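PDB 1UUT: REP protein from Adeno-associated virus 5, which probably acts as an HUH-type endonuclease that nicks DNA at the viral replication origin, and binds DNA and a divalent metal ion. Local coordinates for residues A[4-9]-A[89-94]; A[78-83]-A[152-157]; A[21-26]-A[119-124]; A[11-16]-A[85-90]. One frame throughout, in Å; residues are numbered along the deposited sequence.

Contact 1. Residues A[4-9]-A[89-94]; sequences FYEVIV and HLHTLV. With MG (magnesium ion), chain E.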
# COMPACT_ATOMS: atom_id res chain seq x y z
N PHE A 4 1.68 4.88 -13.46
CA PHE A 4 1.00 4.24 -12.33
C PHE A 4 -0.27 4.95 -11.85
O PHE A 4 -0.39 6.17 -11.93
CB PHE A 4 1.93 4.17 -11.11
CG PHE A 4 3.24 3.49 -11.37
CD1 PHE A 4 4.29 4.17 -11.99
CD2 PHE A 4 3.44 2.16 -10.98
CE1 PHE A 4 5.50 3.55 -12.22
CE2 PHE A 4 4.65 1.53 -11.21
CZ PHE A 4 5.69 2.22 -11.83
N TYR A 5 -1.19 4.15 -11.33
CA TYR A 5 -2.41 4.64 -10.72
C TYR A 5 -2.08 4.46 -9.24
O TYR A 5 -1.18 3.68 -8.89
CB TYR A 5 -3.60 3.73 -11.02
CG TYR A 5 -4.10 3.75 -12.44
CD1 TYR A 5 -4.20 2.57 -13.17
CD2 TYR A 5 -4.55 4.94 -13.03
CE1 TYR A 5 -4.73 2.56 -14.45
CE2 TYR A 5 -5.09 4.94 -14.32
CZ TYR A 5 -5.18 3.74 -15.01
OH TYR A 5 -5.68 3.71 -16.29
N GLU A 6 -2.81 5.13 -8.37
CA GLU A 6 -2.57 4.97 -6.95
C GLU A 6 -3.89 4.75 -6.23
O GLU A 6 -4.88 5.44 -6.50
CB GLU A 6 -1.87 6.19 -6.35
CG GLU A 6 -1.62 6.02 -4.84
CD GLU A 6 -1.01 7.22 -4.16
OE1 GLU A 6 -1.41 8.37 -4.45
OE2 GLU A 6 -0.13 7.01 -3.30
N VAL A 7 -3.92 3.76 -5.36
CA VAL A 7 -5.10 3.46 -4.57
C VAL A 7 -4.63 3.51 -3.13
O VAL A 7 -3.58 2.95 -2.81
CB VAL A 7 -5.68 2.05 -4.86
CG1 VAL A 7 -6.94 1.82 -4.03
CG2 VAL A 7 -5.99 1.89 -6.34
N ILE A 8 -5.34 4.25 -2.30
CA ILE A 8 -4.99 4.33 -0.89
C ILE A 8 -6.02 3.56 -0.10
O ILE A 8 -7.22 3.83 -0.18
CB ILE A 8 -4.89 5.79 -0.42
CG1 ILE A 8 -3.78 6.50 -1.20
CG2 ILE A 8 -4.57 5.83 1.06
CD1 ILE A 8 -3.63 7.96 -0.86
N VAL A 9 -5.56 2.54 0.62
CA VAL A 9 -6.45 1.72 1.43
C VAL A 9 -6.20 2.01 2.91
O VAL A 9 -5.08 1.86 3.40
CB VAL A 9 -6.22 0.22 1.18
CG1 VAL A 9 -7.16 -0.60 2.04
CG2 VAL A 9 -6.43 -0.11 -0.29
N HIS A 89 -2.38 3.44 6.52
CA HIS A 89 -2.84 3.29 5.16
C HIS A 89 -1.80 2.79 4.19
O HIS A 89 -0.60 3.03 4.37
CB HIS A 89 -3.44 4.60 4.65
CG HIS A 89 -2.53 5.77 4.82
ND1 HIS A 89 -2.39 6.47 6.00
CD2 HIS A 89 -1.67 6.35 3.95
CE1 HIS A 89 -1.47 7.43 5.81
NE2 HIS A 89 -1.01 7.39 4.58
N LEU A 90 -2.28 2.03 3.21
CA LEU A 90 -1.45 1.46 2.17
C LEU A 90 -1.47 2.35 0.95
O LEU A 90 -2.54 2.70 0.46
CB LEU A 90 -2.00 0.11 1.73
CG LEU A 90 -1.57 -1.17 2.41
CD1 LEU A 90 -2.38 -2.32 1.84
CD2 LEU A 90 -0.09 -1.39 2.20
N HIS A 91 -0.30 2.76 0.50
CA HIS A 91 -0.19 3.55 -0.72
C HIS A 91 0.15 2.48 -1.74
O HIS A 91 1.23 1.88 -1.69
CB HIS A 91 0.95 4.57 -0.63
CG HIS A 91 0.58 5.81 0.12
ND1 HIS A 91 0.27 7.01 -0.47
CD2 HIS A 91 0.46 6.02 1.46
CE1 HIS A 91 -0.02 7.89 0.49
NE2 HIS A 91 0.08 7.33 1.68
N THR A 92 -0.82 2.15 -2.58
CA THR A 92 -0.64 1.14 -3.59
C THR A 92 -0.42 1.78 -4.96
O THR A 92 -1.35 2.33 -5.56
CB THR A 92 -1.85 0.16 -3.64
OG1 THR A 92 -2.22 -0.21 -2.30
CG2 THR A 92 -1.48 -1.09 -4.40
N LEU A 93 0.83 1.79 -5.41
CA LEU A 93 1.17 2.35 -6.70
C LEU A 93 1.26 1.17 -7.66
O LEU A 93 2.12 0.29 -7.52
CB LEU A 93 2.50 3.09 -6.61
CG LEU A 93 2.71 4.24 -7.59
CD1 LEU A 93 1.69 5.34 -7.32
CD2 LEU A 93 4.12 4.78 -7.43
N VAL A 94 0.33 1.10 -8.61
CA VAL A 94 0.33 -0.01 -9.55
C VAL A 94 0.37 0.50 -10.97
O VAL A 94 -0.27 1.50 -11.30
CB VAL A 94 -0.91 -0.91 -9.40
CG1 VAL A 94 -0.59 -2.31 -9.90
CG2 VAL A 94 -1.36 -0.97 -7.96
MG MG E . 0.65 9.05 3.59
O HOH W 1 -1.13 9.80 2.81
O HOH W 2 1.92 10.41 2.71
O HOH W 3 0.83 9.37 5.63
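Residues 4-9 and 89-94 run as adjacent antiparallel strands, their axes 4.7 Å apart at an angle of 159°. Y5, V7 and V9 form hydrogen-bonded pairs with V94, T92 and L90, each using both its N and its O. E6 and I8 occupy the non-hydrogen-bonded pairs opposite L93 and H91, and the chemistry gathers on their face of the sheet. E6 stretches out fully, its CG anti to the backbone N (chi1 180°), and OE2 accepts from ND1 of H91 at 2.9 Å. The carboxylate is met from above its plane, 37° out, while the oxygen stays close to the plane of the imidazole. I8 runs alongside the same ring, with CG1 over one face. The bond to E6 and the flank of I8 fix the rotation of H91, whose NE2 lies 2.6 Å from the magnesium ion. NE2 of H89 binds the metal at 2.5 Å, and E82 OE1 is another protein ligand. The sequence H89-L90-H91 fits the HUH motif of Rep nucleases, two histidines around a hydrophobic residue that points to the other face. Farther along, F4 CB packs on L93 CG at 3.6 Å. T134 binds the other oxygen of E6; strand 77-83 flanks 88-95, helix 50-71 covers V7 and V94, and helix 149-154 lies over H91 and L93.

Contact 2. Residues A[78-83]-A[152-157]; sequences FVQFEK and AYLLPK. With MG (magnesium ion), chain E.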
# COMPACT_ATOMS: atom_id res chain seq x y z
N PHE A 78 4.67 -0.64 -6.29
CA PHE A 78 5.47 -0.20 -5.16
C PHE A 78 4.38 0.11 -4.16
O PHE A 78 3.52 0.95 -4.42
CB PHE A 78 6.30 1.06 -5.43
CG PHE A 78 7.24 1.39 -4.30
CD1 PHE A 78 8.58 1.01 -4.35
CD2 PHE A 78 6.76 2.01 -3.14
CE1 PHE A 78 9.42 1.23 -3.26
CE2 PHE A 78 7.60 2.23 -2.05
CZ PHE A 78 8.93 1.84 -2.11
N VAL A 79 4.34 -0.65 -3.08
CA VAL A 79 3.33 -0.47 -2.05
C VAL A 79 4.04 -0.11 -0.76
O VAL A 79 5.04 -0.74 -0.40
CB VAL A 79 2.52 -1.78 -1.83
CG1 VAL A 79 1.51 -1.60 -0.71
CG2 VAL A 79 1.81 -2.17 -3.12
N GLN A 80 3.53 0.90 -0.06
CA GLN A 80 4.14 1.33 1.19
C GLN A 80 3.06 1.47 2.27
O GLN A 80 2.04 2.11 2.04
CB GLN A 80 4.87 2.67 0.98
CG GLN A 80 5.58 3.21 2.22
CD GLN A 80 6.65 4.24 1.90
OE1 GLN A 80 7.71 3.90 1.38
NE2 GLN A 80 6.39 5.49 2.21
N PHE A 81 3.26 0.80 3.39
CA PHE A 81 2.32 0.86 4.51
C PHE A 81 2.80 1.97 5.45
O PHE A 81 3.96 1.98 5.87
CB PHE A 81 2.30 -0.49 5.24
CG PHE A 81 1.20 -0.61 6.24
CD1 PHE A 81 1.41 -1.25 7.45
CD2 PHE A 81 -0.06 -0.08 5.98
CE1 PHE A 81 0.38 -1.36 8.38
CE2 PHE A 81 -1.09 -0.19 6.89
CZ PHE A 81 -0.87 -0.83 8.10
N GLU A 82 1.90 2.89 5.77
CA GLU A 82 2.26 4.01 6.64
C GLU A 82 1.33 4.19 7.82
O GLU A 82 0.15 3.85 7.75
CB GLU A 82 2.27 5.30 5.83
CG GLU A 82 3.29 5.30 4.71
CD GLU A 82 3.14 6.49 3.79
OE1 GLU A 82 2.37 7.40 4.13
OE2 GLU A 82 3.80 6.50 2.73
N LYS A 83 1.89 4.69 8.91
CA LYS A 83 1.13 4.97 10.11
C LYS A 83 1.01 6.49 10.11
O LYS A 83 1.95 7.19 10.47
CB LYS A 83 1.89 4.47 11.34
CG LYS A 83 1.30 4.87 12.69
CD LYS A 83 2.15 4.30 13.81
CE LYS A 83 1.98 5.06 15.11
NZ LYS A 83 0.66 4.86 15.74
N ALA A 152 10.03 11.07 -4.84
CA ALA A 152 9.47 12.36 -4.45
C ALA A 152 8.56 12.28 -3.22
O ALA A 152 8.65 13.15 -2.34
CB ALA A 152 8.69 12.95 -5.61
N TYR A 153 7.73 11.24 -3.14
CA TYR A 153 6.78 11.11 -2.04
C TYR A 153 6.84 9.91 -1.11
O TYR A 153 6.54 10.04 0.08
CB TYR A 153 5.36 11.22 -2.58
CG TYR A 153 5.09 12.52 -3.27
CD1 TYR A 153 5.11 12.61 -4.66
CD2 TYR A 153 4.82 13.68 -2.54
CE1 TYR A 153 4.87 13.82 -5.31
CE2 TYR A 153 4.58 14.90 -3.17
CZ TYR A 153 4.61 14.96 -4.56
OH TYR A 153 4.34 16.14 -5.20
N LEU A 154 7.20 8.75 -1.64
CA LEU A 154 7.23 7.53 -0.83
C LEU A 154 8.52 7.26 -0.08
O LEU A 154 8.51 7.10 1.15
CB LEU A 154 6.83 6.33 -1.68
CG LEU A 154 5.46 6.47 -2.36
CD1 LEU A 154 5.20 5.26 -3.23
CD2 LEU A 154 4.36 6.63 -1.31
N LEU A 155 9.64 7.27 -0.80
CA LEU A 155 10.95 7.00 -0.20
C LEU A 155 11.38 7.79 1.03
O LEU A 155 11.97 7.21 1.95
CB LEU A 155 12.06 7.06 -1.26
CG LEU A 155 11.98 6.06 -2.42
CD1 LEU A 155 13.30 6.13 -3.18
CD2 LEU A 155 11.74 4.65 -1.91
N PRO A 156 11.13 9.12 1.07
CA PRO A 156 11.55 9.91 2.25
C PRO A 156 10.87 9.62 3.59
O PRO A 156 11.25 10.20 4.62
CB PRO A 156 11.34 11.35 1.79
CG PRO A 156 10.24 11.24 0.79
CD PRO A 156 10.61 10.01 0.02
N LYS A 157 9.85 8.76 3.60
CA LYS A 157 9.19 8.45 4.86
C LYS A 157 10.12 7.64 5.76
O LYS A 157 10.83 6.75 5.28
CB LYS A 157 7.88 7.68 4.62
CG LYS A 157 6.62 8.52 4.75
CD LYS A 157 6.44 9.46 3.58
CE LYS A 157 5.10 10.18 3.63
NZ LYS A 157 5.03 11.27 4.63
MG MG E . 0.65 9.05 3.59
O HOH W 4 3.95 8.68 1.07
O HOH W 1 -1.13 9.80 2.81
O HOH W 2 1.92 10.41 2.71
O HOH W 3 0.83 9.37 5.63
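The amide of Q80 sits between L154 and K157: CB of L154 lies under one face, 4.0 Å from NE2, and CB of K157 approaches NE2 obliquely from the opposite side at 3.6 Å. Q80 OE1 lies at the edge of the F78 ring, in its plane, while L154 CD1, 3.6 Å from F78 CD2, and L155 CD2 approach that ring obliquely. Both N-H groups of NE2 are used close to the amide plane. One reaches L154 O at 2.9 Å, from above the carbonyl plane, and the other meets E82 OE2 on its anti side at 2.8 Å. K157 N comes to L154 O from the other face of that carbonyl, closing a type I turn. R182 binds OE1 of Q80, so the amide is fixed against flipping. Here the central sheet of the Rep nuclease fold meets the C-terminal part of helix 149-154 and the turn after it, beside the metal site. E82 divides its carboxylate: OE1 binds magnesium at 2.4 Å, while OE2 accepts from Q80 NE2 and from a water that also donates to Y153 O. The bent chain of K157 crosses E82 at about a right angle, its NZ turned to a salt bridge with E161.

Contact 3. Residues A[21-26]-A[119-124]; sequences GISDSF and VFQGIE. With nucleotides of chain C.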
# COMPACT_ATOMS: atom_id res chain seq x y z
N GLY A 21 -17.95 -6.53 16.08
CA GLY A 21 -18.54 -7.86 16.10
C GLY A 21 -17.81 -8.94 15.33
O GLY A 21 -18.32 -10.06 15.24
N ILE A 22 -16.64 -8.64 14.79
CA ILE A 22 -15.91 -9.64 14.03
C ILE A 22 -15.50 -10.79 14.95
O ILE A 22 -15.32 -10.62 16.16
CB ILE A 22 -14.69 -9.02 13.27
CG1 ILE A 22 -14.25 -9.96 12.14
CG2 ILE A 22 -13.54 -8.77 14.21
CD1 ILE A 22 -13.42 -9.29 11.06
N SER A 23 -15.45 -11.98 14.37
CA SER A 23 -15.09 -13.20 15.07
C SER A 23 -13.70 -13.17 15.71
O SER A 23 -12.79 -12.51 15.20
CB SER A 23 -15.19 -14.36 14.09
OG SER A 23 -14.52 -15.50 14.55
N ASP A 24 -13.55 -13.93 16.80
CA ASP A 24 -12.26 -14.03 17.51
C ASP A 24 -11.17 -14.54 16.57
O ASP A 24 -10.00 -14.29 16.80
CB ASP A 24 -12.35 -15.03 18.68
CG ASP A 24 -13.12 -14.50 19.87
OD1 ASP A 24 -13.47 -13.30 19.91
OD2 ASP A 24 -13.38 -15.31 20.80
N SER A 25 -11.56 -15.32 15.55
CA SER A 25 -10.62 -15.89 14.59
C SER A 25 -9.79 -14.81 13.91
O SER A 25 -8.60 -15.02 13.61
CB SER A 25 -11.36 -16.73 13.55
OG SER A 25 -12.44 -16.00 12.96
N PHE A 26 -10.40 -13.65 13.67
CA PHE A 26 -9.71 -12.52 13.04
C PHE A 26 -8.60 -12.05 13.98
O PHE A 26 -7.45 -11.86 13.56
CB PHE A 26 -10.70 -11.39 12.75
CG PHE A 26 -10.08 -10.17 12.15
CD1 PHE A 26 -9.92 -10.06 10.77
CD2 PHE A 26 -9.62 -9.13 12.96
CE1 PHE A 26 -9.31 -8.94 10.21
CE2 PHE A 26 -9.01 -8.01 12.41
CZ PHE A 26 -8.85 -7.92 11.03
N VAL A 119 -11.12 -11.04 3.58
CA VAL A 119 -10.20 -10.53 4.59
C VAL A 119 -10.93 -10.12 5.87
O VAL A 119 -10.46 -10.38 6.97
CB VAL A 119 -9.38 -9.29 4.10
CG1 VAL A 119 -8.37 -8.85 5.17
CG2 VAL A 119 -8.65 -9.62 2.79
N PHE A 120 -12.11 -9.53 5.73
CA PHE A 120 -12.83 -9.07 6.90
C PHE A 120 -14.08 -9.83 7.29
O PHE A 120 -14.97 -9.29 7.94
CB PHE A 120 -13.12 -7.57 6.77
CG PHE A 120 -11.88 -6.75 6.59
CD1 PHE A 120 -11.65 -6.04 5.41
CD2 PHE A 120 -10.89 -6.74 7.58
CE1 PHE A 120 -10.46 -5.34 5.22
CE2 PHE A 120 -9.69 -6.05 7.40
CZ PHE A 120 -9.48 -5.34 6.21
N GLN A 121 -14.15 -11.09 6.88
CA GLN A 121 -15.29 -11.96 7.19
C GLN A 121 -16.65 -11.36 6.85
O GLN A 121 -17.61 -11.47 7.62
CB GLN A 121 -15.23 -12.39 8.67
CG GLN A 121 -13.90 -13.04 9.05
CD GLN A 121 -13.91 -13.64 10.44
OE1 GLN A 121 -14.96 -13.73 11.08
NE2 GLN A 121 -12.75 -14.07 10.91
N GLY A 122 -16.71 -10.68 5.71
CA GLY A 122 -17.95 -10.08 5.27
C GLY A 122 -18.33 -8.79 5.98
O GLY A 122 -19.38 -8.22 5.69
N ILE A 123 -17.48 -8.32 6.89
CA ILE A 123 -17.77 -7.09 7.63
C ILE A 123 -17.12 -5.89 6.93
O ILE A 123 -15.92 -5.87 6.68
CB ILE A 123 -17.29 -7.19 9.09
CG1 ILE A 123 -18.06 -8.32 9.79
CG2 ILE A 123 -17.45 -5.85 9.82
CD1 ILE A 123 -17.67 -8.56 11.23
N GLU A 124 -17.93 -4.90 6.58
CA GLU A 124 -17.43 -3.70 5.91
C GLU A 124 -16.71 -2.83 6.93
O GLU A 124 -17.26 -2.50 7.98
CB GLU A 124 -18.60 -2.93 5.27
CG GLU A 124 -18.23 -1.59 4.62
CD GLU A 124 -17.69 -1.71 3.20
OE1 GLU A 124 -17.95 -2.73 2.53
OE2 GLU A 124 -17.01 -0.76 2.75
P DT C 7 -5.89 -20.46 7.71
OP1 DT C 7 -5.61 -20.12 9.13
OP2 DT C 7 -7.06 -21.31 7.38
O5' DT C 7 -6.07 -19.12 6.88
C5' DT C 7 -5.06 -18.12 6.89
C4' DT C 7 -5.35 -17.09 5.83
O4' DT C 7 -6.66 -16.50 6.04
C3' DT C 7 -4.36 -15.92 5.86
O3' DT C 7 -4.16 -15.47 4.53
C2' DT C 7 -5.10 -14.87 6.66
C1' DT C 7 -6.52 -15.09 6.16
N1 DT C 7 -7.58 -14.58 7.04
C2 DT C 7 -8.19 -13.41 6.66
O2 DT C 7 -7.88 -12.78 5.66
N3 DT C 7 -9.17 -12.98 7.51
C4 DT C 7 -9.60 -13.59 8.68
O4 DT C 7 -10.51 -13.09 9.33
C5 DT C 7 -8.91 -14.81 9.02
C7 DT C 7 -9.29 -15.53 10.28
C6 DT C 7 -7.95 -15.25 8.19
O HOH W 5 -17.11 -12.64 12.13
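I22 and I123 bring the loop before helix 24-32 up to the type I' turn from F120 to I123, CA atoms 7.1 Å apart, while the first turn of that helix stands beside F120. CD1 of I123 presses on I22, 3.6 Å from its CB, and CD1 of I22 reaches across to F120 O. F26 and F120 cross obliquely: CE1 of F26 comes to the edge of the F120 ring, 3.8 Å from CD2, and V119 CG1 covers one face of F120. Q121 has its CG anti to the carbonyl carbon (chi1 -55°) and then runs extended, which carries its amide over to the serines. NE2 donates to S25 OG at 2.8 Å, and OG of S25 shares a hydrogen bond with OG of S23. Together these pieces form a thymine-binding site at the periphery of the Rep domain, occupied by DT7 of chain C, consistent with base recognition. The same Q121 NE2 donates to O4 of DT7 of chain C at 2.9 Å, and N3 of that base donates to V119 O at 3.0 Å, almost straight. A complementary acceptor and donor thus face the thymine edge, with S25 positioning the amide. OE1 of Q121 accepts a hydrogen bond from a water at 2.6 Å that also takes the N-H of S23. Beside O4 lies the edge of the F26 ring, its CD1 3.4 Å away.

Contact 4. Residues A[11-16]-A[85-90]; sequences VPFDVE and SEYFHL. With MG (magnesium ion), chain E.
V11 N reaches F88 O by a distinctly bent hydrogen bond, 3.1 Å long with 138° at the hydrogen and the donor standing well above the carbonyl plane. A water completes the join beside this bond: it donates to F88 O at 2.7 Å and to V11 O at 3.0 Å, bridging two acceptors that could not bind each other. Beyond this polar link the contact is aromatic. F13 holds its CG between the backbone N and the carbonyl carbon (chi1 60°), which lays the ring against F88 and the backbone of E86 and Y87. CB of F13 rests on F88 CD1 at 3.4 Å, and the two rings meet obliquely, centroids 5.5 Å apart and planes at 39°. The far end of the ring extends past F88, with CZ 3.4 Å from E86 O and CE2 against CD2 of Y87. H18 lies edge-to-face with F13 and takes the backbone N-H of the same residue. On the inner side V11 CG2 packs near CG of L90, at 4.2 Å, under helix 50-71. The contact ties the strand entering the metal site to the linker between strand 4-10 and helix 15-18, whose start is capped by D14. Two carbonyls carry the consequence: F88 O is gripped by an N-H and a water, while Y87 O, 3.0 Å from H89 ND1, is met by that N-H from far above the carbonyl plane. With its ND1 committed in this way, the H89 ring is held in a rotation consistent with NE2 facing the magnesium ion.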
# COMPACT_ATOMS: atom_id res chain seq x y z
N VAL A 11 -6.31 0.88 6.28
CA VAL A 11 -6.30 -0.41 6.95
C VAL A 11 -6.82 -0.35 8.38
O VAL A 11 -6.38 0.49 9.18
CB VAL A 11 -4.86 -0.97 6.95
CG1 VAL A 11 -4.78 -2.28 7.72
CG2 VAL A 11 -4.39 -1.17 5.51
N PRO A 12 -7.81 -1.19 8.70
CA PRO A 12 -8.38 -1.22 10.06
C PRO A 12 -7.25 -1.35 11.09
O PRO A 12 -6.35 -2.17 10.92
CB PRO A 12 -9.25 -2.47 10.02
CG PRO A 12 -9.79 -2.43 8.62
CD PRO A 12 -8.57 -2.07 7.80
N PHE A 13 -7.29 -0.52 12.12
CA PHE A 13 -6.27 -0.55 13.16
C PHE A 13 -6.80 -0.61 14.59
O PHE A 13 -6.05 -0.50 15.56
CB PHE A 13 -5.29 0.63 12.99
CG PHE A 13 -5.95 1.99 13.07
CD1 PHE A 13 -6.20 2.59 14.31
CD2 PHE A 13 -6.29 2.69 11.92
CE1 PHE A 13 -6.80 3.86 14.40
CE2 PHE A 13 -6.89 3.95 11.98
CZ PHE A 13 -7.14 4.54 13.23
N ASP A 14 -8.11 -0.79 14.72
CA ASP A 14 -8.77 -0.88 16.02
C ASP A 14 -9.95 -1.77 15.73
O ASP A 14 -10.97 -1.29 15.25
CB ASP A 14 -9.24 0.51 16.47
CG ASP A 14 -9.84 0.51 17.86
OD1 ASP A 14 -9.42 1.37 18.67
OD2 ASP A 14 -10.73 -0.31 18.16
N VAL A 15 -9.83 -3.07 16.00
CA VAL A 15 -10.91 -4.01 15.70
C VAL A 15 -12.29 -3.65 16.27
O VAL A 15 -13.29 -3.72 15.55
CB VAL A 15 -10.51 -5.47 16.03
CG1 VAL A 15 -10.15 -5.62 17.48
CG2 VAL A 15 -11.64 -6.42 15.66
N GLU A 16 -12.34 -3.21 17.52
CA GLU A 16 -13.62 -2.84 18.12
C GLU A 16 -14.30 -1.67 17.40
O GLU A 16 -15.52 -1.67 17.22
CB GLU A 16 -13.42 -2.49 19.60
CG GLU A 16 -14.69 -2.00 20.27
CD GLU A 16 -14.48 -1.60 21.71
OE1 GLU A 16 -15.26 -2.07 22.57
OE2 GLU A 16 -13.54 -0.81 21.99
N SER A 85 -1.05 10.26 10.92
CA SER A 85 -1.48 10.88 12.17
C SER A 85 -2.90 10.49 12.56
O SER A 85 -3.26 10.55 13.74
CB SER A 85 -1.35 12.40 12.07
OG SER A 85 -2.04 12.90 10.93
N GLU A 86 -3.70 10.08 11.58
CA GLU A 86 -5.09 9.68 11.82
C GLU A 86 -5.40 8.25 11.39
O GLU A 86 -6.24 7.59 11.99
CB GLU A 86 -6.04 10.60 11.08
CG GLU A 86 -5.96 12.06 11.46
CD GLU A 86 -6.83 12.94 10.57
OE1 GLU A 86 -7.69 12.41 9.82
OE2 GLU A 86 -6.65 14.18 10.63
N TYR A 87 -4.74 7.80 10.33
CA TYR A 87 -4.97 6.47 9.78
C TYR A 87 -3.72 5.72 9.36
O TYR A 87 -2.72 6.32 8.95
CB TYR A 87 -5.83 6.55 8.51
CG TYR A 87 -7.21 7.11 8.66
CD1 TYR A 87 -7.52 8.39 8.21
CD2 TYR A 87 -8.23 6.35 9.25
CE1 TYR A 87 -8.81 8.91 8.34
CE2 TYR A 87 -9.52 6.85 9.38
CZ TYR A 87 -9.81 8.14 8.92
OH TYR A 87 -11.08 8.65 9.05
N PHE A 88 -3.81 4.40 9.42
CA PHE A 88 -2.77 3.51 8.94
C PHE A 88 -3.26 3.34 7.51
O PHE A 88 -4.47 3.15 7.29
CB PHE A 88 -2.85 2.15 9.63
CG PHE A 88 -2.07 2.06 10.91
CD1 PHE A 88 -2.61 2.53 12.10
CD2 PHE A 88 -0.81 1.45 10.92
CE1 PHE A 88 -1.91 2.39 13.30
CE2 PHE A 88 -0.11 1.31 12.12
CZ PHE A 88 -0.66 1.78 13.31
N HIS A 89 -2.38 3.44 6.52
CA HIS A 89 -2.84 3.29 5.16
C HIS A 89 -1.80 2.79 4.19
O HIS A 89 -0.60 3.03 4.37
CB HIS A 89 -3.44 4.60 4.65
CG HIS A 89 -2.53 5.77 4.82
ND1 HIS A 89 -2.39 6.47 6.00
CD2 HIS A 89 -1.67 6.35 3.95
CE1 HIS A 89 -1.47 7.43 5.81
NE2 HIS A 89 -1.01 7.39 4.58
N LEU A 90 -2.28 2.03 3.21
CA LEU A 90 -1.45 1.46 2.17
C LEU A 90 -1.47 2.35 0.95
O LEU A 90 -2.54 2.70 0.46
CB LEU A 90 -2.00 0.11 1.73
CG LEU A 90 -1.57 -1.17 2.41
CD1 LEU A 90 -2.38 -2.32 1.84
CD2 LEU A 90 -0.09 -1.39 2.20
MG MG E . 0.65 9.05 3.59
O HOH W 6 -6.67 3.43 8.84
O HOH W 1 -1.13 9.80 2.81
O HOH W 2 1.92 10.41 2.71
O HOH W 3 0.83 9.37 5.63

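From the N terminus, strand 4-10 opens contact 1, which closes the wider loop, and contact 4, starting at 11-16 and returning at 85-90, lies within it apart from the shared H89 and L90. Contact 3 starts later, at 21-26, yet closes only at 119-124, crossing both. Contact 2 leaves from 78-83, within all three loops, and ends beyond them at 152-157, so it crosses every one. Contact 1 pairs strands 4-10 and 88-95, and contact 2 ties the adjacent strand 77-83 to helix 149-154; the two meet at the magnesium ion, which contact 4 approaches through H89. Contact 3 stands apart with the DNA, touching contact 4 through I22 on V15 and F120 on P12.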